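Local coordinates for carbohydrate-binding protein (Flavonifractor plautii, PDB 6N1B), which acts as an N-acetylgalactosamine deacetylase in a gut bacterial pathway that converts A to universal O type blood, and binds the blood group B trisaccharide, at residues A[131-136]-A[172-177]; A[154-157]-A[163-166]; A[339-344]-A[350-355]. One frame throughout, in Å; residues are numbered along the deposited sequence.

Contact 1 (A[131-136]-A[172-177]); sequences AMMAYW and RVWSKP
The indole of Trp174 is met at its edge by Ala131 and Met133. Ala131 CB lies near the ring plane, 4.0 Å from Trp174 CH2. Met133 SD also sits in that plane, at the edge of the six-membered ring and 5.3 Å from its centroid. This is a Met-aromatic contact of the edge type. The methyl of Met133 comes in obliquely, with CE 3.9 Å from Trp174 CZ3. The bend at chi3 (76°) swings the methyl back, and CE as well as SD lies near Trp174 CZ3. The ring of Tyr129 stacks with the indole, and the Tyr129 hydroxyl bonds to Trp174 O. Strand 131-140 belongs to a four-stranded antiparallel sheet, consistent with one blade of a five-bladed beta-propeller. Trp174 comes from the excursion between the third and fourth strands of that sheet and packs on one side of it. There it also touches Asn126 and Ile154. No hydrogen bond joins the two segments, and all three touching residues are buried. The indole N-H is used by Tyr156, since Trp174 NE1 bonds to the Tyr156 hydroxyl.

Contact 2 (A[154-157]-A[163-166]); sequences ISYD and VPVT
Ile154 and Tyr156 both pack on the ring of Pro164, and each crosses it at about a right angle. The apolar part centres on Pro164 CG. Ile154 CD1 lies 3.8 Å from it and Ile154 CG2 3.9 Å, so the two branches of the isoleucine meet the same corner of the proline. The nearly extended outer torsion of Ile154 (chi2 164°) carries CD1 on toward Pro164 CD as well. Tyr156 reaches the other part of the ring. Its OH is 3.7 Å from Pro164 CB, and its CE2 is 4.2 Å from the same atom.

The polar part runs through one water. Tyr156 OH and Thr166 OG1 are 4.1 Å apart and do not bond directly. The water lies 2.6 Å from Tyr156 OH, and it donates to Thr166 OG1, also at 2.6 Å. Thr166 OG1 also bonds to Ser175 O, in the segment 172-177.

No direct hydrogen bond links the two segments. The contact joins the end of strand 148-155, in a presumed propeller blade, to the excursion that follows it. The chemistry implies a buried tyrosine hydroxyl that is held by the indole N-H of Trp174 and a water, while Thr166 OG1 accepts from the water and gives its own proton to the Ser175 carbonyl.

Contact 3 (A[339-344]-A[350-355]); sequences FYYEPG and GTMRVW
Met352 fits between two rings, Phe339 and Tyr341, on the face of the hairpin that they share with Val354. Its chain is bent at both chi2 and chi3 (-74° and -73°), which folds the thioether toward the other strand. Met352 CE rests 3.8 Å from Phe339 CD2. Met352 SD lies 4.1 Å from Tyr341 CD2. The sulfur makes a Met-aromatic contact with each ring, oblique to Phe339 (SD 5.1 Å from its centroid) and at the edge of Tyr341. Phe339 CB meets Val354 CG2 beside them.

The Tyr341 ring fills the hollow at Gly350, which has no side chain. Tyr341 CZ lies 3.6 Å from Gly350 CA. Gly350 N gives a weak bond to Tyr341 OH, which is also bonded to Asp280.

On the other face, Glu342 and Arg353 form a salt bridge, with Arg353 NH1 2.9 Å from Glu342 OE2. Glu342 OE2 lies almost in the guanidinium plane. NH1 comes to its syn side but well out of the carboxylate plane. Trp355 CH2 lies over one face of the guanidinium, offset toward its rim, and Trp355 CZ3 comes 4.2 Å from Tyr340 CB.

The backbones form an antiparallel beta hairpin. Tyr340 with Arg353 and Glu342 with Thr351 are the hydrogen-bonded pairs, and Glu342 N to Thr351 O is nearly straight (173°). Strand 351-361 lies between 333-342 and 385-395, with Phe339 N bonded to the calcium ligand Asp274 and Gly350 bonded to Phe396 at the start of helix 396-404. Phe339 packs on strand 283-291, while Tyr340 and Trp355 pack on strand 52-60.

In the fold
Following the chain from the N terminus, the first segment of these contacts lies on strand 131-140 and opens the loop that contact 1 closes at 172-177. Contact 2 closes a much shorter loop, from 154-157 to 163-166, nested inside it. The two centres are about 6 Å apart, and the contacts touch directly. Strands 131-140 and 148-155 are neighbours in one presumed propeller blade, so both contacts tie the excursion after strand 148-155 back to that blade. Contact 3 follows in series. It closes the hairpin of strands 333-342 and 351-361 in the sheet that strand 385-395 and the N-terminal strand 30-31 complete. Its centre is about 26 Å from that of contact 1, and it touches neither.

Contact 1 (A[131-136]-A[172-177])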
ATOM      1  N   ALA A 131     -10.228  15.745   4.041  1.00 10.78           N
ATOM      2  CA  ALA A 131     -10.508  14.951   2.816  1.00 11.34           C
ATOM      3  C   ALA A 131      -9.474  13.844   2.700  1.00  9.83           C
ATOM      4  O   ALA A 131      -8.333  14.034   3.157  1.00 11.09           O
ATOM      5  CB  ALA A 131     -10.455  15.805   1.559  1.00 10.27           C
ATOM      6  N   MET A 132      -9.851  12.713   2.144  1.00  9.00           N
ATOM      7  CA  MET A 132      -8.920  11.657   1.754  1.00  9.26           C
ATOM      8  C   MET A 132      -8.467  11.839   0.322  1.00  8.29           C
ATOM      9  O   MET A 132      -9.210  12.208  -0.576  1.00  9.09           O
ATOM     10  CB  MET A 132      -9.609  10.263   1.882  1.00  9.17           C
ATOM     11  CG  MET A 132      -9.980   9.864   3.342  1.00 10.15           C
ATOM     12  SD  MET A 132      -8.559   9.539   4.351  1.00 10.68           S
ATOM     13  CE  MET A 132      -9.450   9.194   5.875  1.00 11.97           C
ATOM     14  N   MET A 133      -7.152  11.490   0.150  1.00  8.31           N
ATOM     15  CA  MET A 133      -6.490  11.557  -1.162  1.00  8.71           C
ATOM     16  C   MET A 133      -5.993  10.121  -1.493  1.00  8.52           C
ATOM     17  O   MET A 133      -5.123   9.648  -0.801  1.00  9.12           O
ATOM     18  CB  MET A 133      -5.312  12.519  -1.089  1.00  9.52           C
ATOM     19  CG  MET A 133      -5.659  13.933  -0.629  1.00  9.05           C
ATOM     20  SD  MET A 133      -4.234  15.029  -0.464  1.00 10.02           S
ATOM     21  CE  MET A 133      -3.878  15.410  -2.179  1.00 10.08           C
ATOM     22  N   ALA A 134      -6.673   9.494  -2.474  1.00  7.97           N
ATOM     23  CA  ALA A 134      -6.355   8.131  -2.803  1.00  9.42           C
ATOM     24  C   ALA A 134      -5.546   8.114  -4.158  1.00  8.24           C
ATOM     25  O   ALA A 134      -6.080   8.540  -5.206  1.00  9.04           O
ATOM     26  CB  ALA A 134      -7.640   7.309  -2.989  1.00 10.40           C
ATOM     27  N   TYR A 135      -4.303   7.657  -4.062  1.00  8.02           N
ATOM     28  CA  TYR A 135      -3.397   7.558  -5.213  1.00  7.90           C
ATOM     29  C   TYR A 135      -3.341   6.126  -5.705  1.00  8.42           C
ATOM     30  O   TYR A 135      -3.503   5.178  -4.911  1.00  9.29           O
ATOM     31  CB  TYR A 135      -1.990   7.972  -4.763  1.00  7.85           C
ATOM     32  CG  TYR A 135      -1.867   9.429  -4.333  1.00  8.34           C
ATOM     33  CD1 TYR A 135      -2.093   9.810  -3.020  1.00  8.90           C
ATOM     34  CD2 TYR A 135      -1.430  10.405  -5.206  1.00  8.25           C
ATOM     35  CE1 TYR A 135      -1.940  11.124  -2.645  1.00  8.20           C
ATOM     36  CE2 TYR A 135      -1.261  11.728  -4.845  1.00  8.84           C
ATOM     37  CZ  TYR A 135      -1.471  12.062  -3.515  1.00  8.12           C
ATOM     38  OH  TYR A 135      -1.316  13.360  -3.088  1.00  9.50           O
ATOM     39  N   TRP A 136      -3.014   5.943  -6.966  1.00  8.50           N
ATOM     40  CA  TRP A 136      -2.696   4.587  -7.483  1.00  8.06           C
ATOM     41  C   TRP A 136      -1.845   4.761  -8.745  1.00  8.42           C
ATOM     42  O   TRP A 136      -1.614   5.866  -9.222  1.00  9.28           O
ATOM     43  CB  TRP A 136      -3.945   3.747  -7.752  1.00  7.40           C
ATOM     44  CG  TRP A 136      -4.745   4.203  -8.930  1.00  8.55           C
ATOM     45  CD1 TRP A 136      -4.670   3.701 -10.217  1.00  9.75           C
ATOM     46  CD2 TRP A 136      -5.725   5.236  -8.977  1.00  7.91           C
ATOM     47  NE1 TRP A 136      -5.498   4.383 -11.073  1.00  9.46           N
ATOM     48  CE2 TRP A 136      -6.186   5.307 -10.314  1.00  9.02           C
ATOM     49  CE3 TRP A 136      -6.247   6.136  -8.058  1.00  9.08           C
ATOM     50  CZ2 TRP A 136      -7.093   6.229 -10.723  1.00 10.61           C
ATOM     51  CZ3 TRP A 136      -7.202   7.051  -8.487  1.00 10.48           C
ATOM     52  CH2 TRP A 136      -7.638   7.093  -9.791  1.00 11.28           C
ATOM     53  N   ARG A 172      -4.280  23.650 -11.815  1.00 12.09           N
ATOM     54  CA  ARG A 172      -3.996  22.527 -10.895  1.00 11.51           C
ATOM     55  C   ARG A 172      -4.050  22.937  -9.461  1.00 11.64           C
ATOM     56  O   ARG A 172      -3.613  22.182  -8.591  1.00 13.42           O
ATOM     57  CB  ARG A 172      -2.712  21.752 -11.225  1.00 12.39           C
ATOM     58  CG  ARG A 172      -2.688  21.208 -12.646  1.00 11.46           C
ATOM     59  CD  ARG A 172      -1.361  20.548 -13.043  1.00 12.57           C
ATOM     60  NE  ARG A 172      -1.015  19.412 -12.189  1.00 11.39           N
ATOM     61  CZ  ARG A 172      -1.401  18.129 -12.402  1.00 10.93           C
ATOM     62  NH1 ARG A 172      -2.188  17.806 -13.389  1.00 13.70           N
ATOM     63  NH2 ARG A 172      -0.966  17.210 -11.566  1.00 11.81           N
ATOM     64  N   VAL A 173      -4.841  23.994  -9.165  1.00 11.54           N
ATOM     65  CA  VAL A 173      -5.044  24.394  -7.771  1.00 11.50           C
ATOM     66  C   VAL A 173      -6.335  23.877  -7.196  1.00 10.11           C
ATOM     67  O   VAL A 173      -7.437  24.057  -7.779  1.00 11.53           O
ATOM     68  CB  VAL A 173      -4.976  25.939  -7.674  1.00 13.26           C
ATOM     69  CG1 VAL A 173      -5.399  26.509  -6.255  1.00 15.87           C
ATOM     70  CG2 VAL A 173      -3.577  26.442  -8.089  1.00 15.30           C
ATOM     71  N   TRP A 174      -6.191  23.203  -6.051  1.00 10.36           N
ATOM     72  CA  TRP A 174      -7.325  22.762  -5.252  1.00 10.77           C
ATOM     73  C   TRP A 174      -7.662  23.831  -4.240  1.00 11.98           C
ATOM     74  O   TRP A 174      -6.908  24.026  -3.274  1.00 12.53           O
ATOM     75  CB  TRP A 174      -6.941  21.449  -4.603  1.00 10.71           C
ATOM     76  CG  TRP A 174      -7.986  20.777  -3.743  1.00  9.64           C
ATOM     77  CD1 TRP A 174      -9.313  21.075  -3.620  1.00 10.31           C
ATOM     78  CD2 TRP A 174      -7.722  19.679  -2.828  1.00  9.95           C
ATOM     79  NE1 TRP A 174      -9.897  20.161  -2.759  1.00 10.74           N
ATOM     80  CE2 TRP A 174      -8.943  19.322  -2.249  1.00 10.14           C
ATOM     81  CE3 TRP A 174      -6.577  19.001  -2.459  1.00 10.12           C
ATOM     82  CZ2 TRP A 174      -9.072  18.314  -1.324  1.00 10.79           C
ATOM     83  CZ3 TRP A 174      -6.717  17.961  -1.556  1.00 10.28           C
ATOM     84  CH2 TRP A 174      -7.941  17.621  -0.981  1.00 11.36           C
ATOM     85  N   SER A 175      -8.675  24.624  -4.483  1.00 12.25           N
ATOM     86  CA  SER A 175      -9.049  25.659  -3.548  1.00 13.42           C
ATOM     87  C   SER A 175      -9.861  25.094  -2.387  1.00 12.90           C
ATOM     88  O   SER A 175     -10.673  24.167  -2.610  1.00 12.88           O
ATOM     89  CB  SER A 175      -9.872  26.736  -4.263  1.00 14.51           C
ATOM     90  OG  SER A 175      -9.081  27.491  -5.197  1.00 16.99           O
ATOM     91  N   LYS A 176      -9.591  25.585  -1.204  1.00 13.42           N
ATOM     92  CA  LYS A 176     -10.311  25.080  -0.062  1.00 14.14           C
ATOM     93  C   LYS A 176     -11.810  25.428  -0.237  1.00 14.50           C
ATOM     94  O   LYS A 176     -12.171  26.577  -0.533  1.00 15.65           O
ATOM     95  CB  LYS A 176      -9.760  25.755   1.209  1.00 20.10           C
ATOM     96  CG  LYS A 176      -8.385  25.363   1.676  1.00 26.25           C
ATOM     97  CD  LYS A 176      -8.206  25.882   3.129  1.00 34.66           C
ATOM     98  CE  LYS A 176      -6.761  25.816   3.484  1.00 48.68           C
ATOM     99  NZ  LYS A 176      -5.922  26.827   2.795  1.00 66.42           N
ATOM    100  N   PRO A 177     -12.682  24.451   0.067  1.00 14.12           N
ATOM    101  CA  PRO A 177     -14.100  24.728   0.049  1.00 14.91           C
ATOM    102  C   PRO A 177     -14.492  25.809   1.029  1.00 15.89           C
ATOM    103  O   PRO A 177     -13.926  25.812   2.168  1.00 19.44           O
ATOM    104  CB  PRO A 177     -14.788  23.404   0.441  1.00 18.00           C
ATOM    105  CG  PRO A 177     -13.773  22.396   0.180  1.00 19.13           C
ATOM    106  CD  PRO A 177     -12.407  23.040   0.325  1.00 14.45           C
TER

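Contact 2 (A[154-157]-A[163-166])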
ATOM      1  N   ILE A 154     -10.019  12.143  -4.892  1.00  9.02           N
ATOM      2  CA  ILE A 154     -10.190  12.735  -3.556  1.00  8.93           C
ATOM      3  C   ILE A 154     -11.651  12.554  -3.119  1.00  8.82           C
ATOM      4  O   ILE A 154     -12.582  12.528  -3.978  1.00  9.10           O
ATOM      5  CB  ILE A 154      -9.835  14.239  -3.646  1.00  9.59           C
ATOM      6  CG1 ILE A 154      -8.343  14.413  -3.934  1.00  9.29           C
ATOM      7  CG2 ILE A 154     -10.259  15.049  -2.411  1.00 11.49           C
ATOM      8  CD1 ILE A 154      -7.912  15.776  -4.412  1.00  9.28           C
ATOM      9  N   SER A 155     -11.848  12.413  -1.790  1.00  8.68           N
ATOM     10  CA  SER A 155     -13.213  12.337  -1.296  1.00  8.68           C
ATOM     11  C   SER A 155     -13.354  13.196  -0.040  1.00  8.40           C
ATOM     12  O   SER A 155     -12.462  13.189   0.840  1.00  9.77           O
ATOM     13  CB  SER A 155     -13.571  10.884  -0.937  1.00 10.13           C
ATOM     14  OG  SER A 155     -14.926  10.730  -0.485  1.00 10.15           O
ATOM     15  N   TYR A 156     -14.517  13.871   0.038  1.00  9.83           N
ATOM     16  CA  TYR A 156     -14.969  14.547   1.211  1.00 10.29           C
ATOM     17  C   TYR A 156     -15.893  13.720   2.139  1.00  9.99           C
ATOM     18  O   TYR A 156     -15.924  13.983   3.372  1.00 11.03           O
ATOM     19  CB  TYR A 156     -15.636  15.858   0.871  1.00  9.88           C
ATOM     20  CG  TYR A 156     -14.824  16.854   0.126  1.00  9.48           C
ATOM     21  CD1 TYR A 156     -13.786  17.550   0.807  1.00  9.18           C
ATOM     22  CD2 TYR A 156     -15.008  17.181  -1.177  1.00 10.74           C
ATOM     23  CE1 TYR A 156     -13.083  18.572   0.158  1.00  9.76           C
ATOM     24  CE2 TYR A 156     -14.310  18.210  -1.850  1.00 10.76           C
ATOM     25  CZ  TYR A 156     -13.342  18.918  -1.150  1.00 10.12           C
ATOM     26  OH  TYR A 156     -12.647  19.933  -1.752  1.00 11.35           O
ATOM     27  N   ASP A 157     -16.687  12.868   1.506  1.00 10.54           N
ATOM     28  CA  ASP A 157     -17.778  12.186   2.194  1.00 10.80           C
ATOM     29  C   ASP A 157     -17.580  10.706   2.357  1.00 10.95           C
ATOM     30  O   ASP A 157     -18.377  10.049   3.015  1.00 12.78           O
ATOM     31  CB  ASP A 157     -19.161  12.455   1.493  1.00 12.15           C
ATOM     32  CG  ASP A 157     -19.263  11.859   0.113  1.00 12.60           C
ATOM     33  OD1 ASP A 157     -18.338  11.182  -0.364  1.00 12.54           O
ATOM     34  OD2 ASP A 157     -20.320  12.123  -0.521  1.00 16.15           O
ATOM     35  N   VAL A 163     -12.746  14.255  -8.500  1.00  9.75           N
ATOM     36  CA  VAL A 163     -12.101  15.554  -8.663  1.00  9.93           C
ATOM     37  C   VAL A 163     -12.907  16.638  -7.943  1.00  9.11           C
ATOM     38  O   VAL A 163     -14.101  16.820  -8.278  1.00 10.70           O
ATOM     39  CB  VAL A 163     -11.987  15.904 -10.177  1.00 10.40           C
ATOM     40  CG1 VAL A 163     -11.267  17.263 -10.355  1.00 11.84           C
ATOM     41  CG2 VAL A 163     -11.172  14.799 -10.860  1.00 11.21           C
ATOM     42  N   PRO A 164     -12.316  17.285  -6.959  1.00  9.48           N
ATOM     43  CA  PRO A 164     -13.095  18.335  -6.210  1.00 10.19           C
ATOM     44  C   PRO A 164     -13.691  19.363  -7.159  1.00 10.15           C
ATOM     45  O   PRO A 164     -13.052  19.829  -8.118  1.00 10.85           O
ATOM     46  CB  PRO A 164     -12.051  18.951  -5.281  1.00  9.89           C
ATOM     47  CG  PRO A 164     -11.066  17.797  -5.019  1.00 11.22           C
ATOM     48  CD  PRO A 164     -10.944  17.144  -6.415  1.00 10.02           C
ATOM     49  N   VAL A 165     -14.869  19.837  -6.805  1.00 10.14           N
ATOM     50  CA  VAL A 165     -15.481  20.855  -7.633  1.00 10.96           C
ATOM     51  C   VAL A 165     -14.814  22.218  -7.509  1.00 10.98           C
ATOM     52  O   VAL A 165     -15.042  23.051  -8.413  1.00 14.21           O
ATOM     53  CB  VAL A 165     -17.003  20.965  -7.334  1.00 11.88           C
ATOM     54  CG1 VAL A 165     -17.748  19.651  -7.629  1.00 11.91           C
ATOM     55  CG2 VAL A 165     -17.294  21.447  -5.939  1.00 13.37           C
ATOM     56  N   THR A 166     -13.956  22.411  -6.478  1.00 10.47           N
ATOM     57  CA  THR A 166     -13.164  23.625  -6.366  1.00 10.49           C
ATOM     58  C   THR A 166     -11.702  23.424  -6.771  1.00 11.18           C
ATOM     59  O   THR A 166     -10.822  24.213  -6.465  1.00 13.58           O
ATOM     60  CB  THR A 166     -13.222  24.238  -4.955  1.00 13.42           C
ATOM     61  OG1 THR A 166     -12.679  23.308  -3.998  1.00 14.64           O
ATOM     62  CG2 THR A 166     -14.635  24.582  -4.561  1.00 14.36           C
TER
HETATM   63  O   HOH W   1     -14.108  21.120  -3.580  1.00 11.84           O

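Contact 3 (A[339-344]-A[350-355])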
ATOM      1  N   PHE A 339       1.055   0.110   7.505  1.00  8.82           N
ATOM      2  CA  PHE A 339       1.132   0.063   8.963  1.00  8.11           C
ATOM      3  C   PHE A 339       0.717   1.360   9.591  1.00  8.15           C
ATOM      4  O   PHE A 339       0.727   2.451   8.954  1.00  9.71           O
ATOM      5  CB  PHE A 339       2.524  -0.326   9.436  1.00  8.69           C
ATOM      6  CG  PHE A 339       3.558   0.724   9.294  1.00  9.28           C
ATOM      7  CD1 PHE A 339       4.117   1.037   8.023  1.00  9.61           C
ATOM      8  CD2 PHE A 339       3.996   1.387  10.336  1.00  9.96           C
ATOM      9  CE1 PHE A 339       5.094   2.011   7.944  1.00 10.72           C
ATOM     10  CE2 PHE A 339       4.970   2.415  10.284  1.00 10.72           C
ATOM     11  CZ  PHE A 339       5.520   2.671   9.071  1.00 11.83           C
ATOM     12  N   TYR A 340       0.429   1.231  10.882  1.00  8.72           N
ATOM     13  CA  TYR A 340       0.221   2.428  11.755  1.00  9.01           C
ATOM     14  C   TYR A 340       0.955   2.142  13.040  1.00  9.47           C
ATOM     15  O   TYR A 340       0.816   1.050  13.646  1.00 10.05           O
ATOM     16  CB  TYR A 340      -1.257   2.624  12.046  1.00 10.12           C
ATOM     17  CG  TYR A 340      -1.629   3.705  12.985  1.00 10.62           C
ATOM     18  CD1 TYR A 340      -1.274   5.036  12.679  1.00 13.71           C
ATOM     19  CD2 TYR A 340      -2.205   3.446  14.193  1.00 12.22           C
ATOM     20  CE1 TYR A 340      -1.610   6.083  13.560  1.00 17.00           C
ATOM     21  CE2 TYR A 340      -2.580   4.536  15.048  1.00 13.36           C
ATOM     22  CZ  TYR A 340      -2.203   5.798  14.735  1.00 13.96           C
ATOM     23  OH  TYR A 340      -2.501   6.851  15.585  1.00 20.96           O
ATOM     24  N   TYR A 341       1.766   3.128  13.499  1.00  9.42           N
ATOM     25  CA  TYR A 341       2.349   3.117  14.837  1.00  9.38           C
ATOM     26  C   TYR A 341       1.324   3.742  15.791  1.00  9.30           C
ATOM     27  O   TYR A 341       1.041   4.935  15.668  1.00 10.44           O
ATOM     28  CB  TYR A 341       3.667   3.839  14.848  1.00  8.96           C
ATOM     29  CG  TYR A 341       4.322   3.906  16.185  1.00  9.49           C
ATOM     30  CD1 TYR A 341       3.897   4.895  17.099  1.00  9.97           C
ATOM     31  CD2 TYR A 341       5.387   3.122  16.558  1.00 10.73           C
ATOM     32  CE1 TYR A 341       4.528   5.034  18.330  1.00 10.37           C
ATOM     33  CE2 TYR A 341       6.077   3.268  17.738  1.00 11.29           C
ATOM     34  CZ  TYR A 341       5.616   4.232  18.627  1.00 10.66           C
ATOM     35  OH  TYR A 341       6.320   4.332  19.805  1.00 12.07           O
ATOM     36  N   GLU A 342       0.805   2.925  16.681  1.00  9.62           N
ATOM     37  CA  GLU A 342      -0.207   3.372  17.645  1.00 11.21           C
ATOM     38  C   GLU A 342       0.547   3.775  18.907  1.00 10.40           C
ATOM     39  O   GLU A 342       1.078   2.931  19.601  1.00 10.57           O
ATOM     40  CB  GLU A 342      -1.195   2.290  17.878  1.00 13.64           C
ATOM     41  CG  GLU A 342      -2.287   2.694  18.827  1.00 19.58           C
ATOM     42  CD  GLU A 342      -3.670   2.608  18.285  1.00 14.43           C
ATOM     43  OE1 GLU A 342      -4.527   3.130  18.930  1.00 22.89           O
ATOM     44  OE2 GLU A 342      -3.896   2.068  17.129  1.00 17.61           O
ATOM     45  N   PRO A 343       0.524   5.081  19.252  1.00 11.09           N
ATOM     46  CA  PRO A 343       1.287   5.455  20.480  1.00 11.37           C
ATOM     47  C   PRO A 343       0.735   4.784  21.717  1.00 12.05           C
ATOM     48  O   PRO A 343      -0.464   4.522  21.783  1.00 13.58           O
ATOM     49  CB  PRO A 343       1.188   6.979  20.570  1.00 14.95           C
ATOM     50  CG  PRO A 343       0.793   7.350  19.256  1.00 17.14           C
ATOM     51  CD  PRO A 343       0.038   6.273  18.524  1.00 12.18           C
ATOM     52  N   GLY A 344       1.637   4.541  22.652  1.00 12.55           N
ATOM     53  CA  GLY A 344       1.282   4.026  23.948  1.00 15.90           C
ATOM     54  C   GLY A 344       1.039   5.100  24.945  1.00 14.92           C
ATOM     55  O   GLY A 344       1.121   6.324  24.627  1.00 20.03           O
ATOM     56  N   GLY A 350       5.112   2.328  21.699  1.00 10.39           N
ATOM     57  CA  GLY A 350       3.888   2.126  20.985  1.00 10.76           C
ATOM     58  C   GLY A 350       3.719   0.691  20.453  1.00  9.97           C
ATOM     59  O   GLY A 350       4.507  -0.206  20.720  1.00 10.98           O
ATOM     60  N   THR A 351       2.670   0.533  19.591  1.00 10.27           N
ATOM     61  CA  THR A 351       2.348  -0.747  19.025  1.00 10.37           C
ATOM     62  C   THR A 351       2.390  -0.598  17.479  1.00 10.18           C
ATOM     63  O   THR A 351       1.771   0.268  16.935  1.00 11.09           O
ATOM     64  CB  THR A 351       0.953  -1.171  19.489  1.00 10.49           C
ATOM     65  OG1 THR A 351       0.888  -1.272  20.906  1.00 11.43           O
ATOM     66  CG2 THR A 351       0.568  -2.499  18.903  1.00 11.60           C
ATOM     67  N   MET A 352       3.133  -1.544  16.853  1.00  9.97           N
ATOM     68  CA  MET A 352       3.201  -1.610  15.386  1.00  9.74           C
ATOM     69  C   MET A 352       1.992  -2.446  14.921  1.00  9.37           C
ATOM     70  O   MET A 352       1.935  -3.657  15.245  1.00 11.52           O
ATOM     71  CB  MET A 352       4.491  -2.217  14.963  1.00 10.92           C
ATOM     72  CG  MET A 352       5.567  -1.207  15.061  1.00 11.42           C
ATOM     73  SD  MET A 352       5.685   0.100  13.870  1.00 13.24           S
ATOM     74  CE  MET A 352       6.272  -0.765  12.439  1.00 14.95           C
ATOM     75  N   ARG A 353       1.124  -1.837  14.132  1.00  8.97           N
ATOM     76  CA  ARG A 353      -0.092  -2.465  13.564  1.00  9.14           C
ATOM     77  C   ARG A 353       0.137  -2.614  12.086  1.00  8.66           C
ATOM     78  O   ARG A 353       0.321  -1.590  11.422  1.00  9.49           O
ATOM     79  CB  ARG A 353      -1.323  -1.701  13.894  1.00  9.50           C
ATOM     80  CG  ARG A 353      -1.553  -1.517  15.411  1.00 10.91           C
ATOM     81  CD  ARG A 353      -2.837  -0.825  15.734  1.00 10.67           C
ATOM     82  NE  ARG A 353      -3.985  -1.610  15.338  1.00 11.09           N
ATOM     83  CZ  ARG A 353      -5.218  -1.138  15.418  1.00 10.79           C
ATOM     84  NH1 ARG A 353      -5.467   0.026  15.882  1.00 13.60           N
ATOM     85  NH2 ARG A 353      -6.289  -1.905  15.001  1.00 12.60           N
ATOM     86  N   VAL A 354       0.129  -3.853  11.555  1.00  8.78           N
ATOM     87  CA  VAL A 354       0.552  -4.099  10.185  1.00  8.38           C
ATOM     88  C   VAL A 354      -0.508  -4.836   9.452  1.00  7.50           C
ATOM     89  O   VAL A 354      -0.825  -6.016   9.795  1.00  9.23           O
ATOM     90  CB  VAL A 354       1.907  -4.800  10.087  1.00  9.57           C
ATOM     91  CG1 VAL A 354       2.323  -5.010   8.645  1.00 10.24           C
ATOM     92  CG2 VAL A 354       2.967  -4.018  10.922  1.00 11.17           C
ATOM     93  N   TRP A 355      -1.088  -4.282   8.421  1.00  8.20           N
ATOM     94  CA  TRP A 355      -2.031  -4.960   7.463  1.00  8.87           C
ATOM     95  C   TRP A 355      -1.164  -5.422   6.353  1.00  8.86           C
ATOM     96  O   TRP A 355      -0.618  -4.628   5.571  1.00  8.95           O
ATOM     97  CB  TRP A 355      -3.145  -4.010   7.051  1.00  8.45           C
ATOM     98  CG  TRP A 355      -4.082  -3.639   8.172  1.00  8.21           C
ATOM     99  CD1 TRP A 355      -5.266  -4.247   8.409  1.00 10.36           C
ATOM    100  CD2 TRP A 355      -3.925  -2.618   9.190  1.00  8.61           C
ATOM    101  NE1 TRP A 355      -5.814  -3.680   9.546  1.00  9.98           N
ATOM    102  CE2 TRP A 355      -5.046  -2.663  10.019  1.00  9.58           C
ATOM    103  CE3 TRP A 355      -2.946  -1.636   9.471  1.00  8.93           C
ATOM    104  CZ2 TRP A 355      -5.180  -1.838  11.117  1.00 10.52           C
ATOM    105  CZ3 TRP A 355      -3.093  -0.808  10.515  1.00  9.59           C
ATOM    106  CH2 TRP A 355      -4.207  -0.917  11.351  1.00 10.09           C
TER